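Local atomic coordinates of EST1E (Clostridium proteoclasticum, PDB entry 2WTM), a protein that hydrolyses ester bonds as a promiscuous feruloyl esterase, probably releasing ferulic acid from its esters in a rumen bacterium. Residues G2-I6 with N14-D18; H77-L83 with Q109-S113; L112-L116 with I179-V185. All coordinates share one frame; numbering follows the deposited sequence.

How the contacts relate
The three contacts run from the edge of the central sheet to the helix that begins at the probable active site. Contact 1 lies in the N-terminal hairpin; its centre is about 19 Å from that of contact 2 and about 26 Å from that of contact 3, and it touches neither. Contacts 2 and 3 have centres about 10 Å apart and share Leu112 and Ser113 of helix 109-120. They touch directly where Leu83 CD2 lies 3.8 Å from Leu116 CB and Leu79 CD1 lies 3.9 Å from Ile179 CD1. Helix 109-120 is thus packed by helix 79-93 in contact 2 and by helix 181-187 in contact 3, while its first turn reaches the phosphate bound at Ser108.

Contact 1. Residues G2-I6 with N14-D18; sequences GAMYI and NAYLD
Gly2 to Tyr5 pair with Leu17 to Asn14 as the open end of an antiparallel hairpin, at the edge of the central sheet. Met4 and Ala15 form the hydrogen-bonded pair, with Met4 N 2.9 Å from Ala15 O; Gly2 and Leu17 also exchange two backbone bonds, Leu17 N lying 2.8 Å from Gly2 O. Ala3-Tyr16 and Tyr5-Asn14 are non-hydrogen-bonded pairs, and the CA atoms of Ala3 and Tyr16 approach to 4.4 Å. Here Ala3 CB comes obliquely to the Tyr16 ring, 3.9 Å from CD1. The 133° between the directions of 3-6 and 14-18 is consistent with a twisted pair. In this alpha/beta-hydrolase sheet, strand 11-18 pairs along its other edge with strand 58-62, antiparallel, leaving strand 3-8 outermost within the chain.

On the face of Met4 and Ala15 the contact is apolar. Met4 bends at its last torsion (chi3 61°), bringing CE to 3.7 Å from Leu17 CB. Ala15 CB is touched by both Met4 CG and Ile6 CD1, and Tyr92 of helix 79-93 packs on Met4 and Ile6. On the face of Tyr16, the Tyr5 ring, in one of two conformers, puts CE1 3.7 Å from Asn14 CB, with Asn14 OD1 over one ring face. OD1 accepts from a water at 2.8 Å, which also donates weakly to Met4 O. Asn14 ND2 is hydrogen-bonded to Asp63 and weakly to Tyr16 OH, which also bonds Lys69 NZ.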
loop_
_atom_site.group_PDB
_atom_site.type_symbol
_atom_site.label_atom_id
_atom_site.label_comp_id
_atom_site.label_asym_id
_atom_site.label_seq_id
_atom_site.Cartn_x
_atom_site.Cartn_y
_atom_site.Cartn_z
ATOM N N GLY A 2 10.518 26.262 9.874
ATOM C CA GLY A 2 9.154 26.332 10.443
ATOM C C GLY A 2 8.513 24.954 10.588
ATOM O O GLY A 2 9.012 23.984 10.045
ATOM N N ALA A 3 7.415 24.886 11.339
ATOM C CA ALA A 3 6.523 23.723 11.347
ATOM C C ALA A 3 5.344 24.004 10.451
ATOM O O ALA A 3 4.928 25.134 10.296
ATOM C CB ALA A 3 6.058 23.412 12.742
ATOM N N MET A 4 4.771 22.975 9.840
ATOM C CA MET A 4 3.699 23.154 8.907
ATOM C C MET A 4 2.918 21.835 8.878
ATOM O O MET A 4 3.422 20.884 9.465
ATOM C CB MET A 4 4.260 23.375 7.516
ATOM C CG MET A 4 4.810 22.056 6.908
ATOM S SD MET A 4 5.691 22.152 5.362
ATOM C CE MET A 4 6.989 23.210 5.959
ATOM N N TYR A 5 1.712 21.863 8.323
ATOM C CA TYR A 5 0.960 20.648 8.021
ATOM C C TYR A 5 0.927 20.427 6.508
ATOM O O TYR A 5 0.583 21.358 5.734
ATOM C CB TYR A 5 -0.456 20.715 8.621
ATOM C CG TYR A 5 -0.477 20.348 10.087
ATOM C CD1 TYR A 5 -0.302 19.021 10.483
ATOM C CD2 TYR A 5 -0.635 21.315 11.104
ATOM C CE1 TYR A 5 -0.294 18.646 11.802
ATOM C CE2 TYR A 5 -0.611 20.954 12.431
ATOM C CZ TYR A 5 -0.453 19.601 12.801
ATOM O OH TYR A 5 -0.426 19.202 14.111
ATOM N N ILE A 6 1.249 19.209 6.080
ATOM C CA ILE A 6 1.114 18.772 4.709
ATOM C C ILE A 6 -0.132 17.906 4.620
ATOM O O ILE A 6 -0.214 16.893 5.305
ATOM C CB ILE A 6 2.363 17.994 4.286
ATOM C CG1 ILE A 6 3.585 18.923 4.241
ATOM C CG2 ILE A 6 2.230 17.449 2.866
ATOM C CD1 ILE A 6 4.866 18.217 4.075
ATOM N N ASN A 14 2.120 16.535 10.206
ATOM C CA ASN A 14 3.006 17.528 10.829
ATOM C C ASN A 14 4.412 17.424 10.207
ATOM O O ASN A 14 4.976 16.348 10.159
ATOM C CB ASN A 14 3.127 17.266 12.278
ATOM C CG ASN A 14 3.983 18.331 12.999
ATOM O OD1 ASN A 14 3.702 19.553 12.921
ATOM N ND2 ASN A 14 5.028 17.864 13.702
ATOM N N ALA A 15 5.022 18.525 9.902
ATOM C CA ALA A 15 6.390 18.486 9.359
ATOM C C ALA A 15 7.197 19.706 9.752
ATOM O O ALA A 15 6.615 20.781 9.973
ATOM C CB ALA A 15 6.316 18.383 7.906
ATOM N N TYR A 16 8.513 19.545 9.765
ATOM C CA TYR A 16 9.424 20.631 10.166
ATOM C C TYR A 16 10.346 20.855 8.992
ATOM O O TYR A 16 11.049 19.913 8.585
ATOM C CB TYR A 16 10.279 20.244 11.405
ATOM C CG TYR A 16 9.424 19.850 12.606
ATOM C CD1 TYR A 16 8.914 20.821 13.473
ATOM C CD2 TYR A 16 9.144 18.540 12.877
ATOM C CE1 TYR A 16 8.150 20.463 14.564
ATOM C CE2 TYR A 16 8.372 18.168 13.952
ATOM C CZ TYR A 16 7.864 19.138 14.791
ATOM O OH TYR A 16 7.131 18.789 15.894
ATOM N N LEU A 17 10.395 22.079 8.467
ATOM C CA LEU A 17 11.348 22.440 7.449
ATOM C C LEU A 17 12.457 23.244 8.122
ATOM O O LEU A 17 12.170 24.284 8.766
ATOM C CB LEU A 17 10.657 23.288 6.377
ATOM C CG LEU A 17 11.547 23.826 5.259
ATOM C CD1 LEU A 17 12.292 22.757 4.463
ATOM C CD2 LEU A 17 10.650 24.692 4.325
ATOM N N ASP A 18 13.690 22.770 7.994
ATOM C CA ASP A 18 14.854 23.492 8.531
ATOM C C ASP A 18 15.808 23.766 7.435
ATOM O O ASP A 18 16.179 22.889 6.647
ATOM C CB ASP A 18 15.551 22.707 9.605
ATOM C CG ASP A 18 14.756 22.634 10.876
ATOM O OD1 ASP A 18 14.853 23.559 11.749
ATOM O OD2 ASP A 18 13.994 21.657 11.005
HETATM O O HOH W 1 11.472 23.537 12.020
HETATM O O HOH W 2 2.445 21.953 12.395
#

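Contact 2. Residues H77-L83 with Q109-S113; sequences HTLFKWL and QGGLS. With PO4 (phosphate ion), chain E.
Gln109 reaches out from the first turn of helix 109-120 so that its amide lies over one face of the Trp82 indole and meets His77 NE2 over that same face. Its CG is anti to the backbone N (chi1 -177°) and the chain stays extended beyond it, which carries the amide across to the segment 77-83. Gln109 NE2 donates to His77 NE2 over 3.1 Å, nearly straight at 165°. The acceptor lies in the amide plane, whereas the donor stands somewhat out of the imidazole plane. His77 ND1 is hydrogen-bonded to Phe74 O and Gln109 OE1 to Tyr172 OH, so both flat groups are held at two points and their rotation is fixed. The same Gln109 NE2 stands 3.3 Å above the Trp82 ring plane, toward its rim, with the amide plane 80° from the ring. The aliphatic part is flanked by Leu79 CD2 and by Trp82 CZ3, which is 3.7 Å from Gln109 CG. Ser113 OG meets the indole at its edge, 3.4 Å from Trp82 CE3, and donates to Gln109 O at 2.8 Å. That carbonyl also accepts from Ser113 N, which arrives on the other side of its plane.

Gln109 follows Ser108 on what is consistent with the nucleophile elbow of an alpha/beta hydrolase. Gln109 N donates over 2.9 Å to O4 of a phosphate ion, probably from the crystallisation liquor, which is also hydrogen-bonded to Phe36 N, Ser108 OG and His228 NE2, as expected if the two backbone N-H groups form the oxyanion hole.

Leu79 bridges Gln109, Ser113 and Leu112 through its two methyls, CD1 lying 4.0 Å from Leu112 CD2. Leu83 touches more lightly, through CD2 to Ser113 O at 3.6 Å. On the outward face, Lys81 and Phe80 turn from 109-113 to the second subunit: partly exposed Lys81 makes a salt bridge to its Asp9, and Phe80 stacks on its Phe80.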
loop_
_atom_site.group_PDB
_atom_site.type_symbol
_atom_site.label_atom_id
_atom_site.label_comp_id
_atom_site.label_asym_id
_atom_site.label_seq_id
_atom_site.Cartn_x
_atom_site.Cartn_y
_atom_site.Cartn_z
ATOM N N HIS A 77 -2.333 2.754 11.845
ATOM C CA HIS A 77 -1.236 2.974 10.835
ATOM C C HIS A 77 -0.828 1.678 10.224
ATOM O O HIS A 77 -0.935 0.627 10.829
ATOM C CB HIS A 77 -0.053 3.694 11.447
ATOM C CG HIS A 77 1.092 2.856 11.925
ATOM N ND1 HIS A 77 1.182 2.373 13.214
ATOM C CD2 HIS A 77 2.255 2.513 11.314
ATOM C CE1 HIS A 77 2.362 1.759 13.369
ATOM N NE2 HIS A 77 3.029 1.816 12.221
ATOM N N THR A 78 -0.360 1.731 8.945
ATOM C CA THR A 78 0.172 0.585 8.253
ATOM C C THR A 78 1.285 1.181 7.366
ATOM O O THR A 78 1.393 2.391 7.087
ATOM C CB THR A 78 -0.820 -0.122 7.312
ATOM O OG1 THR A 78 -1.050 0.680 6.146
ATOM C CG2 THR A 78 -2.159 -0.475 8.001
ATOM N N LEU A 79 2.073 0.316 6.803
ATOM C CA LEU A 79 3.128 0.732 5.855
ATOM C C LEU A 79 2.541 1.310 4.567
ATOM O O LEU A 79 3.195 2.124 3.903
ATOM C CB LEU A 79 4.080 -0.435 5.512
ATOM C CG LEU A 79 5.031 -0.741 6.674
ATOM C CD1 LEU A 79 5.717 -2.104 6.457
ATOM C CD2 LEU A 79 6.012 0.313 6.886
ATOM N N PHE A 80 1.357 0.848 4.136
ATOM C CA PHE A 80 0.723 1.468 2.920
ATOM C C PHE A 80 0.391 2.945 3.272
ATOM O O PHE A 80 0.601 3.830 2.459
ATOM C CB PHE A 80 -0.531 0.769 2.521
ATOM C CG PHE A 80 -0.339 -0.492 1.739
ATOM C CD1 PHE A 80 0.873 -1.026 1.432
ATOM C CD2 PHE A 80 -1.491 -1.196 1.366
ATOM C CE1 PHE A 80 0.963 -2.251 0.728
ATOM C CE2 PHE A 80 -1.403 -2.375 0.672
ATOM C CZ PHE A 80 -0.180 -2.903 0.375
ATOM N N LYS A 81 -0.178 3.180 4.465
ATOM C CA LYS A 81 -0.433 4.588 4.839
ATOM C C LYS A 81 0.832 5.419 4.882
ATOM O O LYS A 81 0.845 6.553 4.355
ATOM C CB LYS A 81 -1.192 4.661 6.153
ATOM C CG LYS A 81 -2.560 3.988 6.043
ATOM C CD LYS A 81 -3.447 4.180 7.288
ATOM C CE LYS A 81 -4.744 3.308 7.260
ATOM N NZ LYS A 81 -5.683 3.700 8.377
ATOM N N TRP A 82 1.876 4.903 5.536
ATOM C CA TRP A 82 3.134 5.587 5.555
ATOM C C TRP A 82 3.691 5.850 4.155
ATOM O O TRP A 82 4.220 6.943 3.870
ATOM C CB TRP A 82 4.188 4.829 6.408
ATOM C CG TRP A 82 4.011 5.048 7.878
ATOM C CD1 TRP A 82 2.861 5.330 8.586
ATOM C CD2 TRP A 82 5.099 5.042 8.844
ATOM N NE1 TRP A 82 3.195 5.498 9.958
ATOM C CE2 TRP A 82 4.554 5.361 10.107
ATOM C CE3 TRP A 82 6.482 4.878 8.722
ATOM C CZ2 TRP A 82 5.386 5.475 11.244
ATOM C CZ3 TRP A 82 7.284 5.030 9.797
ATOM C CH2 TRP A 82 6.751 5.309 11.050
ATOM N N LEU A 83 3.588 4.891 3.246
ATOM C CA LEU A 83 4.184 5.110 1.897
ATOM C C LEU A 83 3.332 6.217 1.207
ATOM O O LEU A 83 3.857 7.139 0.553
ATOM C CB LEU A 83 4.201 3.827 1.083
ATOM C CG LEU A 83 5.261 2.932 1.636
ATOM C CD1 LEU A 83 5.117 1.655 0.972
ATOM C CD2 LEU A 83 6.661 3.521 1.452
ATOM N N GLN A 109 11.718 1.532 11.303
ATOM C CA GLN A 109 10.572 1.499 10.364
ATOM C C GLN A 109 10.599 2.611 9.341
ATOM O O GLN A 109 10.205 2.446 8.196
ATOM C CB GLN A 109 9.220 1.475 11.058
ATOM C CG GLN A 109 8.057 1.377 10.102
ATOM C CD GLN A 109 6.754 1.100 10.877
ATOM O OE1 GLN A 109 6.600 -0.088 11.298
ATOM N NE2 GLN A 109 5.837 2.003 10.991
ATOM N N GLY A 110 11.137 3.782 9.689
ATOM C CA GLY A 110 11.341 4.868 8.751
ATOM C C GLY A 110 12.419 4.594 7.728
ATOM O O GLY A 110 12.358 5.065 6.618
ATOM N N GLY A 111 13.390 3.774 8.125
ATOM C CA GLY A 111 14.509 3.364 7.270
ATOM C C GLY A 111 13.994 2.386 6.245
ATOM O O GLY A 111 14.261 2.561 5.037
ATOM N N LEU A 112 13.211 1.395 6.695
ATOM C CA LEU A 112 12.467 0.561 5.762
ATOM C C LEU A 112 11.607 1.389 4.795
ATOM O O LEU A 112 11.661 1.255 3.568
ATOM C CB LEU A 112 11.603 -0.431 6.481
ATOM C CG LEU A 112 10.614 -1.254 5.581
ATOM C CD1 LEU A 112 11.267 -2.079 4.480
ATOM C CD2 LEU A 112 9.669 -2.042 6.510
ATOM N N SER A 113 10.838 2.333 5.363
ATOM C CA SER A 113 9.912 3.128 4.580
ATOM C C SER A 113 10.607 3.911 3.454
ATOM O O SER A 113 10.112 4.003 2.298
ATOM C CB SER A 113 9.124 4.031 5.521
ATOM O OG SER A 113 8.243 3.288 6.351
HETATM P P PO4 E . 11.319 1.624 15.556
HETATM O O1 PO4 E . 11.844 2.986 15.997
HETATM O O2 PO4 E . 10.289 1.347 16.626
HETATM O O3 PO4 E . 12.387 0.559 15.760
HETATM O O4 PO4 E . 10.806 1.552 14.089
#

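Contact 3. Residues L112-L116 with I179-V185; sequences LSVML and IRVEDFV
Met115 O and Phe184 O are joined by one water, which donates to the first at 2.7 Å and to the second at 2.9 Å. Both are carbonyls of helices, and the water spans the gap between them beside an otherwise apolar interface. The motif is a helix-helix packing within the alpha/beta-hydrolase fold: helix 109-120, which follows the probable nucleophile elbow, meets the short helix 181-187 that precedes strand 192-197. The segment axes cross at 57°, and the closest CA atoms, those of Leu116 and Phe184, are 5.6 Å apart.

Leu116 is central. Its CD2 lies over one face of the Phe184 ring, 3.5 Å from the centroid and 17° off the ring normal, a CH-pi contact. CD2 chiefly meets Phe184 and CD1 chiefly Ile179, where Leu116 CD1 is 3.9 Å from Ile179 CG2. Leu112 CD1 meets Val181 CG2 at 3.7 Å, the two chains crossing obliquely. Met115 bends at its CG-SD bond (chi3 62°), which places CE 3.8 Å from Val185 CG2, the two side chains lying side by side and pointing the same way. The same CE also touches Val181 CG1, so the methyl is a wedge against two successive turns of the helix.

Pro138 of helix 137-143 packs against Leu112, Ile179 and Val181, while Phe211 of helix 205-214 touches Val181 and Val185. Phe184 also packs on Thr178 of the second subunit. Within the contact, Phe184 CD1 lies 3.3 Å from Leu116 O.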
loop_
_atom_site.group_PDB
_atom_site.type_symbol
_atom_site.label_atom_id
_atom_site.label_comp_id
_atom_site.label_asym_id
_atom_site.label_seq_id
_atom_site.Cartn_x
_atom_site.Cartn_y
_atom_site.Cartn_z
ATOM N N LEU A 112 13.211 1.395 6.695
ATOM C CA LEU A 112 12.467 0.561 5.762
ATOM C C LEU A 112 11.607 1.389 4.795
ATOM O O LEU A 112 11.661 1.255 3.568
ATOM C CB LEU A 112 11.603 -0.431 6.481
ATOM C CG LEU A 112 10.614 -1.254 5.581
ATOM C CD1 LEU A 112 11.267 -2.079 4.480
ATOM C CD2 LEU A 112 9.669 -2.042 6.510
ATOM N N SER A 113 10.838 2.333 5.363
ATOM C CA SER A 113 9.912 3.128 4.580
ATOM C C SER A 113 10.607 3.911 3.454
ATOM O O SER A 113 10.112 4.003 2.298
ATOM C CB SER A 113 9.124 4.031 5.521
ATOM O OG SER A 113 8.243 3.288 6.351
ATOM N N VAL A 114 11.751 4.555 3.776
ATOM C CA VAL A 114 12.523 5.188 2.753
ATOM C C VAL A 114 13.203 4.275 1.713
ATOM O O VAL A 114 13.278 4.600 0.521
ATOM C CB VAL A 114 13.433 6.335 3.311
ATOM C CG1 VAL A 114 12.619 7.459 4.010
ATOM C CG2 VAL A 114 14.550 5.828 4.161
ATOM N N MET A 115 13.619 3.090 2.164
ATOM C CA MET A 115 14.025 2.108 1.165
ATOM C C MET A 115 12.930 1.874 0.102
ATOM O O MET A 115 13.196 1.795 -1.075
ATOM C CB MET A 115 14.438 0.798 1.820
ATOM C CG MET A 115 15.710 0.937 2.706
ATOM S SD MET A 115 16.051 -0.492 3.750
ATOM C CE MET A 115 16.312 -1.817 2.559
ATOM N N LEU A 116 11.711 1.698 0.571
ATOM C CA LEU A 116 10.606 1.434 -0.304
ATOM C C LEU A 116 10.249 2.648 -1.142
ATOM O O LEU A 116 10.130 2.585 -2.350
ATOM C CB LEU A 116 9.373 0.966 0.502
ATOM C CG LEU A 116 9.518 -0.189 1.501
ATOM C CD1 LEU A 116 8.213 -0.560 2.295
ATOM C CD2 LEU A 116 10.019 -1.420 0.667
ATOM N N ILE A 179 4.636 -7.049 1.236
ATOM C CA ILE A 179 5.760 -6.234 0.730
ATOM C C ILE A 179 6.972 -7.079 0.506
ATOM O O ILE A 179 7.521 -7.702 1.415
ATOM C CB ILE A 179 6.074 -5.082 1.679
ATOM C CG1 ILE A 179 4.918 -4.116 1.719
ATOM C CG2 ILE A 179 7.305 -4.247 1.236
ATOM C CD1 ILE A 179 4.940 -3.107 2.776
ATOM N N ARG A 180 7.455 -7.072 -0.750
ATOM C CA ARG A 180 8.705 -7.772 -1.107
ATOM C C ARG A 180 9.892 -6.793 -1.129
ATOM O O ARG A 180 10.164 -6.198 -2.135
ATOM C CB ARG A 180 8.530 -8.408 -2.471
ATOM C CG ARG A 180 7.232 -9.213 -2.620
ATOM C CD ARG A 180 6.951 -10.197 -1.546
ATOM N NE ARG A 180 8.067 -11.109 -1.361
ATOM C CZ ARG A 180 7.960 -12.324 -0.853
ATOM N NH1 ARG A 180 6.775 -12.842 -0.527
ATOM N NH2 ARG A 180 9.067 -13.042 -0.705
ATOM N N VAL A 181 10.510 -6.605 0.031
ATOM C CA VAL A 181 11.580 -5.593 0.176
ATOM C C VAL A 181 12.651 -5.705 -0.879
ATOM O O VAL A 181 13.133 -4.727 -1.417
ATOM C CB VAL A 181 12.171 -5.601 1.628
ATOM C CG1 VAL A 181 13.247 -4.576 1.779
ATOM C CG2 VAL A 181 11.061 -5.327 2.630
ATOM N N GLU A 182 13.016 -6.950 -1.158
ATOM C CA GLU A 182 14.099 -7.204 -2.099
ATOM C C GLU A 182 13.868 -6.612 -3.475
ATOM O O GLU A 182 14.844 -6.204 -4.163
ATOM C CB GLU A 182 14.310 -8.717 -2.190
ATOM C CG GLU A 182 14.920 -9.403 -0.995
ATOM C CD GLU A 182 13.965 -9.630 0.211
ATOM O OE1 GLU A 182 12.693 -9.476 0.070
ATOM O OE2 GLU A 182 14.504 -9.990 1.301
ATOM N N ASP A 183 12.607 -6.519 -3.901
ATOM C CA ASP A 183 12.239 -5.897 -5.193
ATOM C C ASP A 183 12.638 -4.416 -5.190
ATOM O O ASP A 183 13.150 -3.865 -6.176
ATOM C CB ASP A 183 10.757 -6.000 -5.482
ATOM C CG ASP A 183 10.314 -7.361 -5.862
ATOM O OD1 ASP A 183 11.154 -8.293 -5.942
ATOM O OD2 ASP A 183 9.091 -7.495 -6.019
ATOM N N PHE A 184 12.321 -3.767 -4.078
ATOM C CA PHE A 184 12.624 -2.334 -3.932
ATOM C C PHE A 184 14.146 -2.065 -3.812
ATOM O O PHE A 184 14.627 -1.036 -4.268
ATOM C CB PHE A 184 11.920 -1.708 -2.679
ATOM C CG PHE A 184 10.417 -1.785 -2.687
ATOM C CD1 PHE A 184 9.683 -0.678 -2.947
ATOM C CD2 PHE A 184 9.737 -2.984 -2.514
ATOM C CE1 PHE A 184 8.293 -0.683 -2.923
ATOM C CE2 PHE A 184 8.345 -3.021 -2.453
ATOM C CZ PHE A 184 7.626 -1.864 -2.680
ATOM N N VAL A 185 14.851 -2.951 -3.147
ATOM C CA VAL A 185 16.318 -2.849 -3.079
ATOM C C VAL A 185 16.893 -2.936 -4.502
ATOM O O VAL A 185 17.744 -2.133 -4.910
ATOM C CB VAL A 185 16.916 -3.919 -2.181
ATOM C CG1 VAL A 185 18.427 -3.969 -2.286
ATOM C CG2 VAL A 185 16.486 -3.683 -0.723
HETATM O O HOH W 3 15.464 0.691 -2.078
#